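Myosin-4 (Saccharomyces cerevisiae, PDB 3MMI) is a type V myosin motor that carries ASH1 and other mRNAs to the yeast bud through its interaction with She3, represented here by its globular tail. Local coordinates at residues S183-F188 against N249-L253; F228-T233 against E344-S348; A274-L278 against I306-Y310; P300-Q304 against L328-I332. All blocks are in the same frame, centred on the assembly; numbering follows the deposited sequence.

Contact 1: S183-F188 against N249-L253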
loop_
_atom_site.group_PDB
_atom_site.type_symbol
_atom_site.label_atom_id
_atom_site.label_comp_id
_atom_site.label_asym_id
_atom_site.label_seq_id
_atom_site.Cartn_x
_atom_site.Cartn_y
_atom_site.Cartn_z
ATOM N N SER A 183 13.596 -15.670 -21.636
ATOM C CA SER A 183 14.284 -14.441 -21.336
ATOM C C SER A 183 13.610 -13.678 -20.211
ATOM O O SER A 183 14.267 -13.132 -19.348
ATOM C CB SER A 183 14.234 -13.551 -22.553
ATOM O OG SER A 183 12.908 -13.356 -22.963
ATOM N N GLY A 184 12.286 -13.615 -20.310
ATOM C CA GLY A 184 11.404 -13.013 -19.352
ATOM C C GLY A 184 11.078 -11.640 -19.813
ATOM O O GLY A 184 10.244 -10.962 -19.254
ATOM N N ASP A 185 11.757 -11.290 -20.890
ATOM C CA ASP A 185 12.141 -9.959 -21.329
ATOM C C ASP A 185 11.015 -9.034 -21.704
ATOM O O ASP A 185 11.065 -7.868 -21.510
ATOM C CB ASP A 185 13.000 -10.120 -22.570
ATOM C CG ASP A 185 14.431 -10.345 -22.268
ATOM O OD1 ASP A 185 14.803 -10.466 -21.106
ATOM O OD2 ASP A 185 15.193 -10.391 -23.233
ATOM N N GLU A 186 10.026 -9.610 -22.312
ATOM C CA GLU A 186 8.822 -8.943 -22.813
ATOM C C GLU A 186 7.996 -8.542 -21.615
ATOM O O GLU A 186 7.383 -7.474 -21.583
ATOM C CB GLU A 186 8.022 -9.896 -23.703
ATOM C CG GLU A 186 7.825 -9.433 -25.115
ATOM N N LYS A 187 7.929 -9.451 -20.648
ATOM C CA LYS A 187 7.122 -9.259 -19.454
ATOM C C LYS A 187 7.814 -8.183 -18.588
ATOM O O LYS A 187 7.159 -7.240 -18.105
ATOM C CB LYS A 187 6.923 -10.613 -18.718
ATOM C CG LYS A 187 6.002 -11.567 -19.441
ATOM C CD LYS A 187 5.539 -12.633 -18.508
ATOM C CE LYS A 187 4.472 -13.527 -19.174
ATOM N NZ LYS A 187 4.904 -13.879 -20.495
ATOM N N PHE A 188 9.107 -8.295 -18.429
ATOM C CA PHE A 188 9.837 -7.274 -17.719
ATOM C C PHE A 188 9.731 -5.898 -18.374
ATOM O O PHE A 188 9.626 -4.848 -17.738
ATOM C CB PHE A 188 11.306 -7.656 -17.420
ATOM C CG PHE A 188 11.470 -8.475 -16.155
ATOM C CD1 PHE A 188 11.617 -9.858 -16.215
ATOM C CD2 PHE A 188 11.388 -7.875 -14.887
ATOM C CE1 PHE A 188 11.701 -10.613 -15.061
ATOM C CE2 PHE A 188 11.487 -8.620 -13.697
ATOM C CZ PHE A 188 11.610 -9.983 -13.749
ATOM N N ASN A 249 15.097 -12.758 -10.426
ATOM C CA ASN A 249 13.949 -12.072 -11.027
ATOM C C ASN A 249 13.631 -10.930 -10.139
ATOM O O ASN A 249 13.218 -9.823 -10.632
ATOM C CB ASN A 249 12.728 -12.987 -11.229
ATOM C CG ASN A 249 12.972 -14.038 -12.285
ATOM O OD1 ASN A 249 12.305 -15.105 -12.339
ATOM N ND2 ASN A 249 13.816 -13.728 -13.202
ATOM N N ILE A 250 13.797 -11.146 -8.833
ATOM C CA ILE A 250 13.443 -10.105 -7.880
ATOM C C ILE A 250 14.377 -8.894 -8.083
ATOM O O ILE A 250 13.998 -7.729 -8.147
ATOM C CB ILE A 250 13.485 -10.636 -6.390
ATOM C CG1 ILE A 250 12.230 -11.520 -6.094
ATOM C CG2 ILE A 250 13.528 -9.490 -5.428
ATOM C CD1 ILE A 250 12.292 -12.129 -4.763
ATOM N N GLU A 251 15.637 -9.223 -8.160
ATOM C CA GLU A 251 16.683 -8.169 -8.402
ATOM C C GLU A 251 16.450 -7.430 -9.717
ATOM O O GLU A 251 16.549 -6.249 -9.752
ATOM C CB GLU A 251 18.134 -8.677 -8.352
ATOM C CG GLU A 251 18.640 -9.454 -7.087
ATOM C CD GLU A 251 17.867 -9.231 -5.718
ATOM O OE1 GLU A 251 17.274 -10.246 -5.172
ATOM O OE2 GLU A 251 17.853 -8.072 -5.180
ATOM N N ARG A 252 15.975 -8.098 -10.742
ATOM C CA ARG A 252 15.501 -7.452 -11.908
ATOM C C ARG A 252 14.338 -6.520 -11.640
ATOM O O ARG A 252 14.376 -5.386 -12.081
ATOM C CB ARG A 252 15.060 -8.513 -12.931
ATOM C CG ARG A 252 15.563 -8.207 -14.254
ATOM C CD ARG A 252 15.058 -9.207 -15.294
ATOM N NE ARG A 252 14.973 -8.564 -16.594
ATOM C CZ ARG A 252 14.738 -9.221 -17.743
ATOM N NH1 ARG A 252 14.617 -10.558 -17.791
ATOM N NH2 ARG A 252 14.707 -8.543 -18.850
ATOM N N LEU A 253 13.274 -7.014 -10.990
ATOM C CA LEU A 253 12.126 -6.164 -10.565
ATOM C C LEU A 253 12.586 -4.954 -9.757
ATOM O O LEU A 253 12.091 -3.821 -9.954
ATOM C CB LEU A 253 11.168 -7.009 -9.737
ATOM C CG LEU A 253 9.899 -6.301 -9.302
ATOM C CD1 LEU A 253 8.726 -7.334 -9.320
ATOM C CD2 LEU A 253 10.143 -5.634 -7.982
#

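Contact 2: F228-T233 against E344-S348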
loop_
_atom_site.group_PDB
_atom_site.type_symbol
_atom_site.label_atom_id
_atom_site.label_comp_id
_atom_site.label_asym_id
_atom_site.label_seq_id
_atom_site.Cartn_x
_atom_site.Cartn_y
_atom_site.Cartn_z
ATOM N N PHE A 228 5.019 -13.693 -1.855
ATOM C CA PHE A 228 5.172 -14.707 -0.806
ATOM C C PHE A 228 3.919 -15.679 -0.805
ATOM O O PHE A 228 4.147 -16.863 -0.704
ATOM C CB PHE A 228 5.260 -14.091 0.572
ATOM C CG PHE A 228 5.414 -15.081 1.632
ATOM C CD1 PHE A 228 6.674 -15.681 1.847
ATOM C CD2 PHE A 228 4.310 -15.475 2.403
ATOM C CE1 PHE A 228 6.810 -16.628 2.778
ATOM C CE2 PHE A 228 4.447 -16.371 3.409
ATOM C CZ PHE A 228 5.675 -16.974 3.659
ATOM N N ASN A 229 2.696 -15.161 -0.826
ATOM C CA ASN A 229 1.467 -15.990 -0.764
ATOM C C ASN A 229 1.456 -16.952 -1.966
ATOM O O ASN A 229 1.182 -18.149 -1.841
ATOM C CB ASN A 229 0.238 -15.072 -0.741
ATOM C CG ASN A 229 0.061 -14.387 0.599
ATOM O OD1 ASN A 229 0.798 -14.643 1.520
ATOM N ND2 ASN A 229 -0.972 -13.519 0.717
ATOM N N ASP A 230 1.814 -16.439 -3.149
ATOM C CA ASP A 230 1.863 -17.322 -4.337
ATOM C C ASP A 230 2.979 -18.289 -4.304
ATOM O O ASP A 230 2.895 -19.416 -4.880
ATOM C CB ASP A 230 1.957 -16.536 -5.632
ATOM C CG ASP A 230 0.665 -15.806 -5.979
ATOM O OD1 ASP A 230 -0.381 -16.046 -5.318
ATOM O OD2 ASP A 230 0.731 -14.897 -6.880
ATOM N N LEU A 231 4.073 -17.906 -3.652
ATOM C CA LEU A 231 5.163 -18.879 -3.548
ATOM C C LEU A 231 4.658 -20.121 -2.756
ATOM O O LEU A 231 4.944 -21.309 -3.172
ATOM C CB LEU A 231 6.354 -18.274 -2.821
ATOM C CG LEU A 231 7.414 -19.301 -2.427
ATOM C CD1 LEU A 231 8.299 -19.650 -3.670
ATOM C CD2 LEU A 231 8.346 -18.830 -1.266
ATOM N N ILE A 232 3.904 -19.881 -1.701
ATOM C CA ILE A 232 3.366 -20.985 -0.917
ATOM C C ILE A 232 2.189 -21.727 -1.630
ATOM O O ILE A 232 2.165 -22.884 -1.568
ATOM C CB ILE A 232 2.761 -20.509 0.444
ATOM C CG1 ILE A 232 3.832 -19.937 1.375
ATOM C CG2 ILE A 232 2.010 -21.696 1.152
ATOM C CD1 ILE A 232 5.102 -20.697 1.437
ATOM N N THR A 233 1.248 -21.037 -2.253
ATOM C CA THR A 233 -0.046 -21.664 -2.671
ATOM C C THR A 233 0.104 -22.231 -4.088
ATOM O O THR A 233 -0.407 -23.304 -4.408
ATOM C CB THR A 233 -1.235 -20.719 -2.646
ATOM O OG1 THR A 233 -0.883 -19.484 -3.333
ATOM C CG2 THR A 233 -1.467 -20.400 -1.293
ATOM N N GLU A 344 -0.655 -17.058 11.246
ATOM C CA GLU A 344 -1.068 -17.010 9.869
ATOM C C GLU A 344 0.087 -17.393 9.006
ATOM O O GLU A 344 1.194 -16.944 9.238
ATOM C CB GLU A 344 -1.490 -15.601 9.453
ATOM C CG GLU A 344 -2.382 -14.810 10.423
ATOM C CD GLU A 344 -3.789 -15.287 10.353
ATOM O OE1 GLU A 344 -4.028 -16.176 9.475
ATOM O OE2 GLU A 344 -4.631 -14.770 11.174
ATOM N N ILE A 345 -0.105 -18.249 8.032
ATOM C CA ILE A 345 0.893 -18.468 7.042
ATOM C C ILE A 345 0.806 -17.394 5.914
ATOM O O ILE A 345 1.860 -16.765 5.635
ATOM C CB ILE A 345 0.821 -19.822 6.447
ATOM C CG1 ILE A 345 1.091 -20.881 7.498
ATOM C CG2 ILE A 345 1.721 -20.015 5.295
ATOM C CD1 ILE A 345 0.997 -22.368 6.906
ATOM N N MET A 346 -0.415 -17.135 5.364
ATOM C CA MET A 346 -0.614 -16.059 4.396
ATOM C C MET A 346 -0.290 -14.751 5.064
ATOM O O MET A 346 -0.623 -14.527 6.220
ATOM C CB MET A 346 -2.085 -16.091 3.852
ATOM C CG MET A 346 -2.426 -17.464 3.342
ATOM S SD MET A 346 -1.768 -17.638 1.679
ATOM C CE MET A 346 -0.413 -18.640 1.977
ATOM N N LEU A 347 0.245 -13.832 4.279
ATOM C CA LEU A 347 0.303 -12.354 4.638
ATOM C C LEU A 347 -0.864 -11.580 4.062
ATOM O O LEU A 347 -1.443 -12.058 3.140
ATOM C CB LEU A 347 1.591 -11.726 4.017
ATOM C CG LEU A 347 2.883 -12.463 4.337
ATOM C CD1 LEU A 347 4.128 -11.962 3.527
ATOM C CD2 LEU A 347 3.187 -12.344 5.910
ATOM N N SER A 348 -1.121 -10.384 4.616
ATOM C CA SER A 348 -2.080 -9.366 4.181
ATOM C C SER A 348 -1.243 -8.127 3.968
ATOM O O SER A 348 -0.360 -7.866 4.751
ATOM C CB SER A 348 -2.993 -8.888 5.354
ATOM O OG SER A 348 -3.514 -10.000 5.879
#

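Contact 3: A274-L278 against I306-Y310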
loop_
_atom_site.group_PDB
_atom_site.type_symbol
_atom_site.label_atom_id
_atom_site.label_comp_id
_atom_site.label_asym_id
_atom_site.label_seq_id
_atom_site.Cartn_x
_atom_site.Cartn_y
_atom_site.Cartn_z
ATOM N N ALA A 274 12.306 -16.005 2.073
ATOM C CA ALA A 274 11.711 -17.359 1.699
ATOM C C ALA A 274 12.646 -17.921 0.641
ATOM O O ALA A 274 13.046 -19.058 0.678
ATOM C CB ALA A 274 10.304 -17.147 1.094
ATOM N N VAL A 275 13.021 -17.097 -0.348
ATOM C CA VAL A 275 13.858 -17.706 -1.364
ATOM C C VAL A 275 15.316 -17.824 -0.896
ATOM O O VAL A 275 16.067 -18.715 -1.369
ATOM C CB VAL A 275 13.761 -17.000 -2.774
ATOM C CG1 VAL A 275 12.271 -16.986 -3.265
ATOM C CG2 VAL A 275 14.364 -15.599 -2.753
ATOM N N LYS A 276 15.740 -17.065 0.094
ATOM C CA LYS A 276 17.052 -17.306 0.637
ATOM C C LYS A 276 17.074 -18.591 1.435
ATOM O O LYS A 276 18.000 -19.323 1.368
ATOM C CB LYS A 276 17.619 -16.119 1.434
ATOM C CG LYS A 276 18.082 -14.950 0.578
ATOM C CD LYS A 276 18.650 -13.819 1.390
ATOM C CE LYS A 276 19.310 -12.745 0.543
ATOM N NZ LYS A 276 20.143 -13.247 -0.534
ATOM N N ILE A 277 16.001 -18.862 2.151
ATOM C CA ILE A 277 15.922 -20.107 2.886
ATOM C C ILE A 277 16.143 -21.288 1.948
ATOM O O ILE A 277 16.752 -22.270 2.306
ATOM C CB ILE A 277 14.548 -20.179 3.646
ATOM C CG1 ILE A 277 14.735 -19.411 4.953
ATOM C CG2 ILE A 277 14.178 -21.594 3.899
ATOM C CD1 ILE A 277 13.546 -18.929 5.489
ATOM N N LEU A 278 15.622 -21.178 0.737
ATOM C CA LEU A 278 15.648 -22.249 -0.189
ATOM C C LEU A 278 17.081 -22.553 -0.658
ATOM O O LEU A 278 17.422 -23.693 -1.113
ATOM C CB LEU A 278 14.765 -21.898 -1.388
ATOM C CG LEU A 278 13.263 -22.131 -1.184
ATOM C CD1 LEU A 278 12.493 -21.517 -2.389
ATOM C CD2 LEU A 278 12.906 -23.620 -0.925
ATOM N N ILE A 306 7.508 -23.531 3.754
ATOM C CA ILE A 306 8.479 -23.433 2.649
ATOM C C ILE A 306 9.300 -24.731 2.536
ATOM O O ILE A 306 9.465 -25.294 1.466
ATOM C CB ILE A 306 9.471 -22.265 2.812
ATOM C CG1 ILE A 306 8.823 -20.872 2.557
ATOM C CG2 ILE A 306 10.748 -22.485 1.963
ATOM C CD1 ILE A 306 9.510 -19.856 3.392
ATOM N N LEU A 307 9.749 -25.242 3.661
ATOM C CA LEU A 307 10.498 -26.473 3.670
ATOM C C LEU A 307 9.690 -27.790 3.362
ATOM O O LEU A 307 10.301 -28.769 2.931
ATOM C CB LEU A 307 11.141 -26.680 5.062
ATOM C CG LEU A 307 12.099 -25.545 5.571
ATOM C CD1 LEU A 307 12.734 -25.734 6.913
ATOM C CD2 LEU A 307 13.197 -25.409 4.574
ATOM N N LEU A 308 8.387 -27.867 3.673
ATOM C CA LEU A 308 7.607 -29.044 3.301
ATOM C C LEU A 308 7.495 -29.142 1.797
ATOM O O LEU A 308 7.189 -30.191 1.306
ATOM C CB LEU A 308 6.165 -28.947 3.949
ATOM C CG LEU A 308 6.248 -29.158 5.456
ATOM C CD1 LEU A 308 5.008 -28.684 6.160
ATOM C CD2 LEU A 308 6.614 -30.591 5.793
ATOM N N LYS A 309 7.625 -28.006 1.081
ATOM C CA LYS A 309 7.537 -27.929 -0.404
ATOM C C LYS A 309 8.913 -28.301 -1.063
ATOM O O LYS A 309 9.085 -28.292 -2.290
ATOM C CB LYS A 309 7.127 -26.531 -0.855
ATOM C CG LYS A 309 5.764 -26.160 -0.344
ATOM C CD LYS A 309 5.493 -24.729 -0.774
ATOM C CE LYS A 309 5.234 -24.749 -2.206
ATOM N NZ LYS A 309 3.945 -23.996 -2.600
ATOM N N TYR A 310 9.910 -28.582 -0.247
ATOM C CA TYR A 310 11.217 -28.808 -0.800
ATOM C C TYR A 310 11.428 -30.155 -1.504
ATOM O O TYR A 310 11.416 -31.190 -0.895
ATOM C CB TYR A 310 12.313 -28.679 0.245
ATOM C CG TYR A 310 13.657 -28.426 -0.385
ATOM C CD1 TYR A 310 14.229 -27.148 -0.388
ATOM C CD2 TYR A 310 14.352 -29.467 -1.026
ATOM C CE1 TYR A 310 15.439 -26.905 -1.022
ATOM C CE2 TYR A 310 15.565 -29.246 -1.641
ATOM C CZ TYR A 310 16.109 -27.946 -1.635
ATOM O OH TYR A 310 17.346 -27.697 -2.267
#

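Contact 4: P300-Q304 against L328-I332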
loop_
_atom_site.group_PDB
_atom_site.type_symbol
_atom_site.label_atom_id
_atom_site.label_comp_id
_atom_site.label_asym_id
_atom_site.label_seq_id
_atom_site.Cartn_x
_atom_site.Cartn_y
_atom_site.Cartn_z
ATOM N N PRO A 300 7.361 -19.582 12.391
ATOM C CA PRO A 300 7.638 -20.981 12.229
ATOM C C PRO A 300 6.753 -21.743 11.222
ATOM O O PRO A 300 7.298 -22.577 10.542
ATOM C CB PRO A 300 7.545 -21.512 13.656
ATOM C CG PRO A 300 7.879 -20.295 14.522
ATOM C CD PRO A 300 7.018 -19.251 13.783
ATOM N N ALA A 301 5.473 -21.385 11.060
ATOM C CA ALA A 301 4.539 -22.134 10.146
ATOM C C ALA A 301 4.986 -21.707 8.726
ATOM O O ALA A 301 4.929 -22.485 7.794
ATOM C CB ALA A 301 3.135 -21.750 10.405
ATOM N N GLN A 302 5.358 -20.418 8.555
ATOM C CA GLN A 302 5.817 -19.894 7.209
ATOM C C GLN A 302 7.058 -20.583 6.792
ATOM O O GLN A 302 7.217 -21.077 5.689
ATOM C CB GLN A 302 5.997 -18.404 7.283
ATOM C CG GLN A 302 4.655 -17.657 7.290
ATOM C CD GLN A 302 4.814 -16.207 7.610
ATOM O OE1 GLN A 302 5.673 -15.858 8.392
ATOM N NE2 GLN A 302 3.867 -15.385 7.192
ATOM N N ILE A 303 7.973 -20.743 7.733
ATOM C CA ILE A 303 9.192 -21.416 7.416
ATOM C C ILE A 303 8.957 -22.881 7.159
ATOM O O ILE A 303 9.591 -23.479 6.230
ATOM C CB ILE A 303 10.260 -21.278 8.562
ATOM C CG1 ILE A 303 10.648 -19.843 8.820
ATOM C CG2 ILE A 303 11.472 -22.191 8.327
ATOM C CD1 ILE A 303 11.505 -19.695 10.006
ATOM N N GLN A 304 8.158 -23.519 7.985
ATOM C CA GLN A 304 7.731 -24.910 7.681
ATOM C C GLN A 304 7.049 -25.025 6.371
ATOM O O GLN A 304 7.299 -26.006 5.619
ATOM C CB GLN A 304 6.838 -25.437 8.872
ATOM C CG GLN A 304 6.587 -26.931 8.727
ATOM C CD GLN A 304 5.354 -27.389 9.492
ATOM O OE1 GLN A 304 4.327 -26.772 9.465
ATOM N NE2 GLN A 304 5.552 -28.368 10.267
ATOM N N LEU A 328 10.588 -28.058 13.985
ATOM C CA LEU A 328 9.503 -27.067 13.555
ATOM C C LEU A 328 8.122 -27.374 13.987
ATOM O O LEU A 328 7.453 -26.497 14.482
ATOM C CB LEU A 328 9.582 -26.843 12.030
ATOM C CG LEU A 328 10.642 -25.836 11.504
ATOM C CD1 LEU A 328 10.818 -25.977 10.008
ATOM C CD2 LEU A 328 10.296 -24.411 11.888
ATOM N N ALA A 329 7.700 -28.650 13.753
ATOM C CA ALA A 329 6.351 -29.194 14.226
ATOM C C ALA A 329 6.185 -28.864 15.675
ATOM O O ALA A 329 5.208 -28.228 16.107
ATOM C CB ALA A 329 6.260 -30.750 13.901
ATOM N N ASN A 330 7.162 -29.262 16.467
ATOM C CA ASN A 330 7.103 -28.951 17.934
ATOM C C ASN A 330 7.045 -27.523 18.342
ATOM O O ASN A 330 6.302 -27.126 19.247
ATOM C CB ASN A 330 8.306 -29.636 18.579
ATOM C CG ASN A 330 8.022 -31.112 18.962
ATOM O OD1 ASN A 330 8.751 -32.016 18.518
ATOM N ND2 ASN A 330 6.952 -31.343 19.710
ATOM N N VAL A 331 7.789 -26.708 17.547
ATOM C CA VAL A 331 7.774 -25.259 17.733
ATOM C C VAL A 331 6.441 -24.695 17.469
ATOM O O VAL A 331 5.888 -23.963 18.265
ATOM C CB VAL A 331 8.988 -24.484 16.868
ATOM C CG1 VAL A 331 8.828 -22.986 16.930
ATOM C CG2 VAL A 331 10.266 -24.856 17.476
ATOM N N ILE A 332 5.934 -25.050 16.308
ATOM C CA ILE A 332 4.501 -24.695 15.961
ATOM C C ILE A 332 3.512 -25.091 17.064
ATOM O O ILE A 332 2.653 -24.290 17.504
ATOM C CB ILE A 332 4.142 -25.195 14.542
ATOM C CG1 ILE A 332 5.130 -24.472 13.560
ATOM C CG2 ILE A 332 2.586 -24.911 14.256
ATOM C CD1 ILE A 332 5.316 -25.099 12.220
#

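Contact 1: S183-F188 against N249-L253
Arg252 lies across one face of Phe188 and ends on the carboxylate of Asp185. Arg252 CD sits over the middle of the ring, 3.5 Å from the centroid of Phe188, in a CH-pi contact. The guanidinium continues past the rim, its plane 14° from that of the ring, with Phe188 CD1 beneath it. An extended chain from CG to NE gives Arg252 this length. The guanidinium edge then meets two oxygens. Arg252 NH2 donates to Asp185 OD1 at 3.0 Å, forming a salt bridge, and NH1 adds a weak bond to the same oxygen. OD1 is met from above the carboxylate plane, and the two charged planes stand 88° apart. Arg252 NH1 also donates to Ser183 O, 3.0 Å away and almost exactly in the guanidinium plane, though this bond is bent (135° at the hydrogen). Past the arginine, Phe188 CZ reaches Asn249 O at 3.5 Å, and Phe188 CE2 approaches Leu253 CB at 4.3 Å. The contact joins the start of helix 185-204 to the middle of helix 240-257, within the all-helical dilute domain. Replacing Arg252 with an alanine would probably leave Asp185 and Ser183 O without this donor and uncover one face of Phe188. Gly184 is the N-cap, and Gly184 O accepts from Phe188 N at 3.0 Å. Met173 of helix 170-174 also packs on Phe188.

Contact 2: F228-T233 against E344-S348
Met346 bends its chain at chi2 and chi3, which swings its methyl end back onto helix 209-234. There Met346 CE settles over the notch formed by Ile232 CG2 and Thr233 CG2, 3.9 Å from the latter. Leu347 makes a second bump. Leu347 CD1 rests in the angle between the CB and the ring of Phe228, 3.7 Å from Phe228 CD2, and the two side chains cross at about a right angle. Phe228 CG is anti to the backbone N (chi1 -180°), placing the ring beside the loop. Its edge faces Ile345 O, which lies near the ring plane and 3.4 Å from Phe228 CE2. That oxygen also accepts a hydrogen bond from Gln302 NE2 of helix 300-308. Between the two bumps, the amide of Asn229 meets the backbone of Leu347 twice. Leu347 N donates to Asn229 OD1 at 2.9 Å, in the carbonyl plane and on a lone pair. Asn229 ND2 donates to Leu347 O, also at 2.9 Å and nearly straight at 175°. A leucine in place of Asn229 would probably leave Leu347 N and O without these partners and free this part of the loop to shift. The loop after helix 322-338 is thus tied to helix 209-234 of the globular tail. The paired bonds use the carbonyl oxygen and one N-H of that amide, stop it turning and satisfy backbone groups of an irregular loop.

Contact 3: A274-L278 against I306-Y310
Tyr310 meets Leu278 with its ring, while its OH is hydrogen-bonded to Trp240 N at the start of helix 240-257. This bond anchors the far end of the side chain. A chi1 of -160° turns the Tyr310 side chain away from its own N and carries the ring back toward helix 269-279. Leu278 O lies at the ring edge, in plane, 3.8 Å from Tyr310 CE1. Leu278 CD2 approaches Tyr310 CD1 at 3.8 Å. The two side chains run past each other in opposite directions.

No hydrogen bond joins the two segments, and the rest is aliphatic. Ile306 carries most of it and splits its branches. Ile306 CD1 reaches Ala274 CB at 3.6 Å, close to the helix backbone, where the small residue lets it in. Its CG2 goes to the other end of the segment. Ile306 CG2 touches Leu278 CD2 at 3.8 Å and Ile277 CG2 at 4.0 Å. Ile277 CG2 is shared, since Leu307 CD2 also meets it at 4.0 Å. Both of these isoleucine and leucine partners cross Ile277 at about a right angle.

The contact is a buried hydrophobic joint in the DIL domain, between helix 269-279 and the end of helix 300-308. Helix 209-234 adds Phe228 and Leu231 against Ala274 and Ile232 against Ile306, and Leu328 of helix 322-338 packs on Leu307.

Contact 4: P300-Q304 against L328-I332
The flat amide of Gln304 has Ile332 CD1 over one face. This methyl is displaced toward the amide oxygen, and Ile332 CD1 comes within 3.4 Å of Gln304 OE1. With chi1 at -170° the chain of Gln304 leaves on the side opposite its N and runs out extended, which brings the amide across to the other helix. The puckered ring of Pro300 packs nearby: Pro300 CG meets Val331 CG1 at 3.7 Å. Pro300 CB meets Ile332 CG1 at 3.8 Å. Ile332 thus wedges between Pro300 and Gln304, one turn apart. Leu328 fills the next place, with Leu328 CD1 4.2 Å from Ile303 CG2.

The helices run antiparallel. The axes of the two short segments approach to 9.5 Å, with 152° between their directions. Helix 300-308 begins here with Pro300, and helix 322-338 lies along it. Phe288 of helix 285-292 touches both Ile303 and Leu328, and Met343 packs on Pro300 and Ala301.

No hydrogen bond crosses the interface. Methyl and methylene groups hold these two helices of the globular tail together, and even the polar Gln304 serves here as a surface for a methyl.

In the fold
From the N terminus, contact 1 comes first, closing a loop of 60 residues, mostly helical, between segments 183-188 and 249-253. Contact 2 opens inside that loop, on helix 209-234, and closes well beyond it, after helix 322-338, so contacts 1 and 2 cross. Contacts 3 and 4 both nest within the long loop of contact 2. They cross each other and share helix 300-308, which binds helix 269-279 at its end and helix 322-338 at its start. Contact 3 lies in series after contact 1. Contacts 2, 3 and 4 touch one another, whereas contact 1 stands apart, its centre about 21 Å from that of contact 3.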